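Long-range contact in putative cell surface hydrolase (Lactobacillus plantarum, PDB 3LP5), which is probably a cell-surface hydrolase of the alpha/beta-hydrolase superfamily, its reaction and substrate not yet established: residues Lys33-Asp45 with Ile54-Ala68. Sequence-based numbering, arbitrary orientation.
Sequences KKHSVLKLTVQTD and IAANDNEPFIVIGFA. With NA (sodium ion), chain C.
His35 lies flat over Phe62, an offset stack with planes 7° apart and centroids 4.4 Å from each other, and its CB sits above the middle of the phenyl ring. Its backbone N donates to a water that is a ligand of the sodium ion bound by Lys33 O, with Gly28 and Thr31. With CG anti to the carbonyl carbon (chi1 -61°), the imidazole also presents ND1 to Glu60 O, 2.8 Å away; this nearly straight bond lies in both the ring plane and the carbonyl plane. The Glu60 carboxylate runs beside the ring, nearly coplanar with it. Were this histidine an alanine, Glu60 O would probably lose its donor and Phe62 the ring stacked on one face.

Ser36 next ties together the turn of residues 55-58 and the start of strand 62-67, where its O accepts from Phe62 N. Asp58 OD2 takes two hydrogen bonds, from Ser36 N at 2.7 Å and from Ser36 OG at 2.6 Å, the hydroxyl arriving on the anti side; OG in turn accepts from Ala55 N. Asp58 OD1 closes an Asx turn with Glu60 N.

From Val37 to Val42 the chain pairs in parallel with Phe62-Phe67, each even-numbered residue bonding through N and O, as Leu38 does with Phe62 O and Val64 N. The Leu38 side chain crosses Ile54 at about a right angle. On the other face, Lys39 lays its CG alongside Val64 CB. Val42 CB packs at the edge of the Phe67 ring, 4.0 Å from CD1, beside Trp83 of helix 74-92.

These strands belong to the central sheet of an alpha/beta-hydrolase fold. They exemplify a general principle: alternating backbone bonds align parallel strands, while side chains tie down the entry, where buried Ser36 probably holds the 55-58 turn against the chain entering strand 37-42.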
ATOM      1  N   LYS A  33       7.854  -5.605 -18.874  1.00 19.10           N
ATOM      2  CA  LYS A  33       9.158  -5.238 -18.350  1.00 20.45           C
ATOM      3  C   LYS A  33       9.628  -6.226 -17.214  1.00 19.93           C
ATOM      4  O   LYS A  33       8.806  -6.681 -16.392  1.00 18.42           O
ATOM      5  CB  LYS A  33       8.947  -3.848 -17.725  1.00 21.20           C
ATOM      6  CG  LYS A  33      10.054  -2.823 -17.820  1.00 26.37           C
ATOM      7  CD  LYS A  33       9.722  -1.773 -18.926  1.00 32.39           C
ATOM      8  CE  LYS A  33      10.084  -2.289 -20.372  1.00 35.51           C
ATOM      9  NZ  LYS A  33       9.642  -1.389 -21.520  1.00 33.15           N
ATOM     10  N   LYS A  34      10.920  -6.545 -17.141  1.00 19.63           N
ATOM     11  CA  LYS A  34      11.434  -7.236 -15.955  1.00 21.23           C
ATOM     12  C   LYS A  34      11.602  -6.174 -14.856  1.00 20.29           C
ATOM     13  O   LYS A  34      12.258  -5.149 -15.090  1.00 20.80           O
ATOM     14  CB  LYS A  34      12.758  -7.966 -16.264  1.00 21.94           C
ATOM     15  CG  LYS A  34      13.194  -8.958 -15.199  1.00 27.13           C
ATOM     16  CD  LYS A  34      14.706  -9.254 -15.248  1.00 32.16           C
ATOM     17  CE  LYS A  34      15.352  -9.351 -13.787  1.00 38.33           C
ATOM     18  NZ  LYS A  34      15.495  -8.062 -12.919  1.00 38.18           N
ATOM     19  N   HIS A  35      10.968  -6.374 -13.686  1.00 18.73           N
ATOM     20  CA  HIS A  35      11.186  -5.505 -12.536  1.00 17.85           C
ATOM     21  C   HIS A  35      11.996  -6.290 -11.506  1.00 17.78           C
ATOM     22  O   HIS A  35      11.638  -7.403 -11.147  1.00 15.65           O
ATOM     23  CB  HIS A  35       9.866  -5.055 -11.911  1.00 18.16           C
ATOM     24  CG  HIS A  35       8.985  -4.267 -12.837  1.00 17.69           C
ATOM     25  ND1 HIS A  35       9.010  -2.887 -12.891  1.00 15.83           N
ATOM     26  CD2 HIS A  35       8.033  -4.663 -13.721  1.00 18.28           C
ATOM     27  CE1 HIS A  35       8.132  -2.470 -13.789  1.00 18.06           C
ATOM     28  NE2 HIS A  35       7.519  -3.523 -14.298  1.00 19.62           N
ATOM     29  N   SER A  36      13.125  -5.734 -11.064  1.00 18.48           N
ATOM     30  CA  SER A  36      13.948  -6.509 -10.131  1.00 18.93           C
ATOM     31  C   SER A  36      13.253  -6.466  -8.752  1.00 18.30           C
ATOM     32  O   SER A  36      12.411  -5.605  -8.518  1.00 18.16           O
ATOM     33  CB  SER A  36      15.413  -6.052 -10.193  1.00 20.31           C
ATOM     34  OG  SER A  36      15.534  -4.669  -9.927  1.00 23.80           O
ATOM     35  N   VAL A  37      13.472  -7.452  -7.898  1.00 17.55           N
ATOM     36  CA  VAL A  37      12.793  -7.501  -6.600  1.00 16.67           C
ATOM     37  C   VAL A  37      13.820  -7.519  -5.459  1.00 16.24           C
ATOM     38  O   VAL A  37      14.569  -8.450  -5.351  1.00 16.08           O
ATOM     39  CB  VAL A  37      11.906  -8.730  -6.472  1.00 16.78           C
ATOM     40  CG1 VAL A  37      11.294  -8.833  -5.051  1.00 17.35           C
ATOM     41  CG2 VAL A  37      10.814  -8.743  -7.539  1.00 17.23           C
ATOM     42  N   LEU A  38      13.853  -6.463  -4.641  1.00 15.90           N
ATOM     43  CA  LEU A  38      14.650  -6.420  -3.421  1.00 16.31           C
ATOM     44  C   LEU A  38      13.719  -6.525  -2.199  1.00 16.67           C
ATOM     45  O   LEU A  38      12.668  -5.865  -2.189  1.00 17.16           O
ATOM     46  CB  LEU A  38      15.326  -5.064  -3.363  1.00 16.90           C
ATOM     47  CG  LEU A  38      16.111  -4.753  -2.122  1.00 14.98           C
ATOM     48  CD1 LEU A  38      17.391  -5.590  -2.001  1.00 15.08           C
ATOM     49  CD2 LEU A  38      16.409  -3.245  -2.068  1.00 17.67           C
ATOM     50  N   LYS A  39      14.039  -7.367  -1.209  1.00 15.19           N
ATOM     51  CA  LYS A  39      13.160  -7.547  -0.026  1.00 16.82           C
ATOM     52  C   LYS A  39      13.904  -7.190   1.214  1.00 16.48           C
ATOM     53  O   LYS A  39      15.007  -7.727   1.427  1.00 16.60           O
ATOM     54  CB  LYS A  39      12.684  -8.998   0.163  1.00 17.57           C
ATOM     55  CG  LYS A  39      11.736  -9.489  -0.885  1.00 25.13           C
ATOM     56  CD  LYS A  39      10.659 -10.433  -0.290  1.00 35.24           C
ATOM     57  CE  LYS A  39       9.695 -11.005  -1.404  1.00 38.70           C
ATOM     58  NZ  LYS A  39      10.399 -11.924  -2.375  1.00 39.26           N
ATOM     59  N   LEU A  40      13.304  -6.314   2.030  1.00 15.15           N
ATOM     60  CA  LEU A  40      13.844  -5.937   3.334  1.00 14.87           C
ATOM     61  C   LEU A  40      12.875  -6.452   4.372  1.00 16.28           C
ATOM     62  O   LEU A  40      11.628  -6.310   4.219  1.00 15.69           O
ATOM     63  CB  LEU A  40      13.957  -4.421   3.493  1.00 13.65           C
ATOM     64  CG  LEU A  40      15.114  -3.634   2.901  1.00 14.92           C
ATOM     65  CD1 LEU A  40      15.210  -3.789   1.322  1.00 15.95           C
ATOM     66  CD2 LEU A  40      15.000  -2.101   3.337  1.00 11.69           C
ATOM     67  N   THR A  41      13.436  -7.056   5.419  1.00 14.60           N
ATOM     68  CA  THR A  41      12.661  -7.421   6.578  1.00 14.30           C
ATOM     69  C   THR A  41      13.242  -6.691   7.773  1.00 12.95           C
ATOM     70  O   THR A  41      14.421  -6.922   8.156  1.00 12.93           O
ATOM     71  CB  THR A  41      12.748  -8.932   6.854  1.00 14.51           C
ATOM     72  OG1 THR A  41      12.273  -9.594   5.696  1.00 17.30           O
ATOM     73  CG2 THR A  41      11.770  -9.329   7.995  1.00 15.21           C
ATOM     74  N   VAL A  42      12.459  -5.787   8.346  1.00 11.89           N
ATOM     75  CA  VAL A  42      12.958  -5.035   9.501  1.00 12.06           C
ATOM     76  C   VAL A  42      12.721  -5.858  10.728  1.00 12.11           C
ATOM     77  O   VAL A  42      11.559  -6.199  11.019  1.00 12.17           O
ATOM     78  CB  VAL A  42      12.256  -3.660   9.673  1.00 10.52           C
ATOM     79  CG1 VAL A  42      12.965  -2.810  10.734  1.00 10.78           C
ATOM     80  CG2 VAL A  42      12.245  -2.930   8.334  1.00 10.54           C
ATOM     81  N   GLN A  43      13.798  -6.087  11.484  1.00 12.36           N
ATOM     82  CA  GLN A  43      13.778  -6.837  12.771  1.00 14.73           C
ATOM     83  C   GLN A  43      13.218  -6.044  13.940  1.00 15.06           C
ATOM     84  O   GLN A  43      13.102  -4.818  13.871  1.00 15.83           O
ATOM     85  CB  GLN A  43      15.199  -7.338  13.120  1.00 14.49           C
ATOM     86  CG  GLN A  43      15.890  -8.076  11.977  1.00 18.68           C
ATOM     87  CD  GLN A  43      15.035  -9.198  11.404  1.00 23.06           C
ATOM     88  OE1 GLN A  43      14.651  -9.181  10.207  1.00 25.97           O
ATOM     89  NE2 GLN A  43      14.672 -10.129  12.249  1.00 21.62           N
ATOM     90  N   THR A  44      12.873  -6.719  15.024  1.00 14.92           N
ATOM     91  CA  THR A  44      12.156  -6.020  16.077  1.00 16.66           C
ATOM     92  C   THR A  44      13.021  -5.021  16.864  1.00 18.09           C
ATOM     93  O   THR A  44      12.486  -4.229  17.662  1.00 19.31           O
ATOM     94  CB  THR A  44      11.488  -6.984  17.050  1.00 17.46           C
ATOM     95  OG1 THR A  44      12.511  -7.738  17.681  1.00 17.47           O
ATOM     96  CG2 THR A  44      10.492  -7.917  16.328  1.00 14.40           C
ATOM     97  N   ASP A  45      14.339  -5.061  16.647  1.00 18.67           N
ATOM     98  CA  ASP A  45      15.248  -4.082  17.215  1.00 19.76           C
ATOM     99  C   ASP A  45      15.627  -3.017  16.163  1.00 20.01           C
ATOM    100  O   ASP A  45      16.467  -2.171  16.431  1.00 20.81           O
ATOM    101  CB  ASP A  45      16.506  -4.783  17.813  1.00 21.06           C
ATOM    102  CG  ASP A  45      17.363  -5.496  16.739  1.00 23.51           C
ATOM    103  OD1 ASP A  45      16.963  -5.514  15.561  1.00 25.54           O
ATOM    104  OD2 ASP A  45      18.463  -6.039  17.046  1.00 24.90           O
ATOM    105  N   ILE A  54      18.492  -4.808  -6.604  1.00 22.66           N
ATOM    106  CA  ILE A  54      18.074  -3.915  -7.665  1.00 22.50           C
ATOM    107  C   ILE A  54      19.127  -3.995  -8.759  1.00 22.87           C
ATOM    108  O   ILE A  54      20.322  -3.744  -8.492  1.00 23.28           O
ATOM    109  CB  ILE A  54      18.002  -2.437  -7.126  1.00 22.47           C
ATOM    110  CG1 ILE A  54      17.043  -2.290  -5.926  1.00 23.59           C
ATOM    111  CG2 ILE A  54      17.657  -1.439  -8.235  1.00 23.63           C
ATOM    112  CD1 ILE A  54      15.846  -3.153  -5.996  1.00 28.50           C
ATOM    113  N   ALA A  55      18.709  -4.338  -9.988  1.00 22.10           N
ATOM    114  CA  ALA A  55      19.569  -4.268 -11.160  1.00 20.82           C
ATOM    115  C   ALA A  55      20.049  -2.832 -11.335  1.00 20.53           C
ATOM    116  O   ALA A  55      19.254  -1.909 -11.111  1.00 20.09           O
ATOM    117  CB  ALA A  55      18.797  -4.740 -12.406  1.00 20.76           C
ATOM    118  N   ALA A  56      21.317  -2.621 -11.746  1.00 19.83           N
ATOM    119  CA  ALA A  56      21.862  -1.235 -11.830  1.00 19.56           C
ATOM    120  C   ALA A  56      21.253  -0.361 -12.932  1.00 19.22           C
ATOM    121  O   ALA A  56      21.338   0.874 -12.873  1.00 19.15           O
ATOM    122  CB  ALA A  56      23.366  -1.220 -11.923  1.00 19.24           C
ATOM    123  N   ASN A  57      20.633  -0.978 -13.926  1.00 18.99           N
ATOM    124  CA  ASN A  57      19.901  -0.203 -14.948  1.00 20.44           C
ATOM    125  C   ASN A  57      18.365  -0.249 -14.834  1.00 21.28           C
ATOM    126  O   ASN A  57      17.676   0.220 -15.733  1.00 21.47           O
ATOM    127  CB  ASN A  57      20.256  -0.733 -16.331  1.00 22.21           C
ATOM    128  CG  ASN A  57      19.984  -2.225 -16.448  1.00 23.16           C
ATOM    129  OD1 ASN A  57      19.824  -2.907 -15.438  1.00 23.87           O
ATOM    130  ND2 ASN A  57      19.956  -2.732 -17.668  1.00 25.20           N
ATOM    131  N   ASP A  58      17.820  -0.838 -13.765  1.00 20.37           N
ATOM    132  CA  ASP A  58      16.336  -0.951 -13.602  1.00 20.25           C
ATOM    133  C   ASP A  58      15.804   0.418 -13.083  1.00 20.01           C
ATOM    134  O   ASP A  58      16.176   0.855 -11.993  1.00 19.20           O
ATOM    135  CB  ASP A  58      16.012  -2.133 -12.654  1.00 19.58           C
ATOM    136  CG  ASP A  58      14.500  -2.403 -12.480  1.00 21.22           C
ATOM    137  OD1 ASP A  58      13.635  -1.668 -13.021  1.00 19.08           O
ATOM    138  OD2 ASP A  58      14.169  -3.371 -11.761  1.00 22.23           O
ATOM    139  N   ASN A  59      14.959   1.072 -13.898  1.00 19.52           N
ATOM    140  CA  ASN A  59      14.349   2.363 -13.612  1.00 19.82           C
ATOM    141  C   ASN A  59      13.130   2.210 -12.644  1.00 18.56           C
ATOM    142  O   ASN A  59      12.676   3.178 -12.072  1.00 17.31           O
ATOM    143  CB  ASN A  59      13.797   2.982 -14.908  1.00 20.28           C
ATOM    144  CG  ASN A  59      14.881   3.314 -15.948  1.00 27.16           C
ATOM    145  OD1 ASN A  59      16.095   3.486 -15.631  1.00 28.57           O
ATOM    146  ND2 ASN A  59      14.431   3.448 -17.227  1.00 29.71           N
ATOM    147  N   GLU A  60      12.608   0.996 -12.503  1.00 17.52           N
ATOM    148  CA  GLU A  60      11.385   0.766 -11.706  1.00 17.97           C
ATOM    149  C   GLU A  60      11.449  -0.522 -10.887  1.00 17.14           C
ATOM    150  O   GLU A  60      10.690  -1.487 -11.133  1.00 16.92           O
ATOM    151  CB  GLU A  60      10.184   0.780 -12.631  1.00 18.26           C
ATOM    152  CG  GLU A  60       8.908   0.982 -11.922  1.00 22.98           C
ATOM    153  CD  GLU A  60       7.840   1.325 -12.928  1.00 31.88           C
ATOM    154  OE1 GLU A  60       7.537   2.525 -13.088  1.00 31.12           O
ATOM    155  OE2 GLU A  60       7.372   0.384 -13.622  1.00 35.74           O
ATOM    156  N   PRO A  61      12.391  -0.568  -9.909  1.00 15.93           N
ATOM    157  CA  PRO A  61      12.486  -1.786  -9.135  1.00 15.70           C
ATOM    158  C   PRO A  61      11.334  -1.887  -8.121  1.00 15.54           C
ATOM    159  O   PRO A  61      10.800  -0.858  -7.676  1.00 15.27           O
ATOM    160  CB  PRO A  61      13.834  -1.639  -8.406  1.00 16.05           C
ATOM    161  CG  PRO A  61      14.046  -0.125  -8.343  1.00 16.33           C
ATOM    162  CD  PRO A  61      13.480   0.384  -9.611  1.00 15.24           C
ATOM    163  N   PHE A  62      10.965  -3.134  -7.808  1.00 13.57           N
ATOM    164  CA  PHE A  62       9.989  -3.422  -6.779  1.00 14.00           C
ATOM    165  C   PHE A  62      10.785  -3.611  -5.510  1.00 13.22           C
ATOM    166  O   PHE A  62      11.709  -4.444  -5.461  1.00 14.75           O
ATOM    167  CB  PHE A  62       9.257  -4.743  -7.081  1.00 14.03           C
ATOM    168  CG  PHE A  62       8.314  -4.701  -8.289  1.00 15.07           C
ATOM    169  CD1 PHE A  62       7.916  -3.490  -8.873  1.00 17.84           C
ATOM    170  CD2 PHE A  62       7.787  -5.894  -8.802  1.00 15.38           C
ATOM    171  CE1 PHE A  62       7.021  -3.446  -9.956  1.00 16.10           C
ATOM    172  CE2 PHE A  62       6.910  -5.870  -9.919  1.00 16.15           C
ATOM    173  CZ  PHE A  62       6.532  -4.652 -10.487  1.00 16.44           C
ATOM    174  N   ILE A  63      10.453  -2.872  -4.479  1.00 13.33           N
ATOM    175  CA  ILE A  63      11.100  -3.089  -3.198  1.00 12.99           C
ATOM    176  C   ILE A  63      10.026  -3.498  -2.150  1.00 14.14           C
ATOM    177  O   ILE A  63       9.093  -2.724  -1.904  1.00 14.33           O
ATOM    178  CB  ILE A  63      11.856  -1.832  -2.808  1.00 12.49           C
ATOM    179  CG1 ILE A  63      12.850  -1.435  -3.926  1.00 10.44           C
ATOM    180  CG2 ILE A  63      12.599  -2.064  -1.493  1.00 14.14           C
ATOM    181  CD1 ILE A  63      13.581  -0.046  -3.597  1.00 12.58           C
ATOM    182  N   VAL A  64      10.112  -4.720  -1.581  1.00 13.07           N
ATOM    183  CA  VAL A  64       9.151  -5.139  -0.556  1.00 13.91           C
ATOM    184  C   VAL A  64       9.780  -4.774   0.761  1.00 14.24           C
ATOM    185  O   VAL A  64      10.953  -5.099   0.992  1.00 15.21           O
ATOM    186  CB  VAL A  64       8.911  -6.672  -0.585  1.00 13.90           C
ATOM    187  CG1 VAL A  64       7.941  -7.161   0.584  1.00 15.99           C
ATOM    188  CG2 VAL A  64       8.336  -7.065  -1.935  1.00 14.82           C
ATOM    189  N   ILE A  65       9.027  -4.115   1.623  1.00 12.65           N
ATOM    190  CA  ILE A  65       9.478  -3.848   2.984  1.00 12.87           C
ATOM    191  C   ILE A  65       8.478  -4.454   3.942  1.00 13.59           C
ATOM    192  O   ILE A  65       7.326  -3.996   3.975  1.00 13.87           O
ATOM    193  CB  ILE A  65       9.620  -2.316   3.283  1.00 11.30           C
ATOM    194  CG1 ILE A  65      10.592  -1.671   2.301  1.00 13.09           C
ATOM    195  CG2 ILE A  65      10.062  -2.107   4.777  1.00 13.76           C
ATOM    196  CD1 ILE A  65      10.694  -0.190   2.444  1.00 11.72           C
ATOM    197  N   GLY A  66       8.888  -5.490   4.694  1.00 13.13           N
ATOM    198  CA  GLY A  66       8.031  -6.015   5.749  1.00 12.87           C
ATOM    199  C   GLY A  66       8.749  -6.111   7.068  1.00 13.19           C
ATOM    200  O   GLY A  66       9.889  -5.611   7.233  1.00 14.16           O
ATOM    201  N   PHE A  67       8.075  -6.702   8.028  1.00 12.64           N
ATOM    202  CA  PHE A  67       8.532  -6.615   9.431  1.00 13.07           C
ATOM    203  C   PHE A  67       8.497  -7.969  10.096  1.00 13.12           C
ATOM    204  O   PHE A  67       7.501  -8.683   9.925  1.00 14.19           O
ATOM    205  CB  PHE A  67       7.620  -5.628  10.183  1.00 11.68           C
ATOM    206  CG  PHE A  67       7.351  -4.364   9.415  1.00 13.56           C
ATOM    207  CD1 PHE A  67       8.332  -3.390   9.297  1.00 13.82           C
ATOM    208  CD2 PHE A  67       6.120  -4.196   8.734  1.00 13.67           C
ATOM    209  CE1 PHE A  67       8.103  -2.220   8.549  1.00 12.40           C
ATOM    210  CE2 PHE A  67       5.884  -3.072   7.994  1.00 12.14           C
ATOM    211  CZ  PHE A  67       6.895  -2.070   7.869  1.00 11.96           C
ATOM    212  N   ALA A  68       9.520  -8.284  10.914  1.00 12.93           N
ATOM    213  CA  ALA A  68       9.513  -9.495  11.740  1.00 11.91           C
ATOM    214  C   ALA A  68       8.259  -9.414  12.590  1.00 12.72           C
ATOM    215  O   ALA A  68       7.521 -10.412  12.697  1.00 12.77           O
ATOM    216  CB  ALA A  68      10.764  -9.600  12.662  1.00 10.60           C
TER
HETATM  217 NA    NA C 251       7.643  -8.251 -15.474  1.00 32.69          NA
HETATM  218  O   HOH W   1      11.965  -2.538 -14.864  1.00 25.71           O
HETATM  219  O   HOH W   2       9.142  -8.506 -13.667  1.00 19.68           O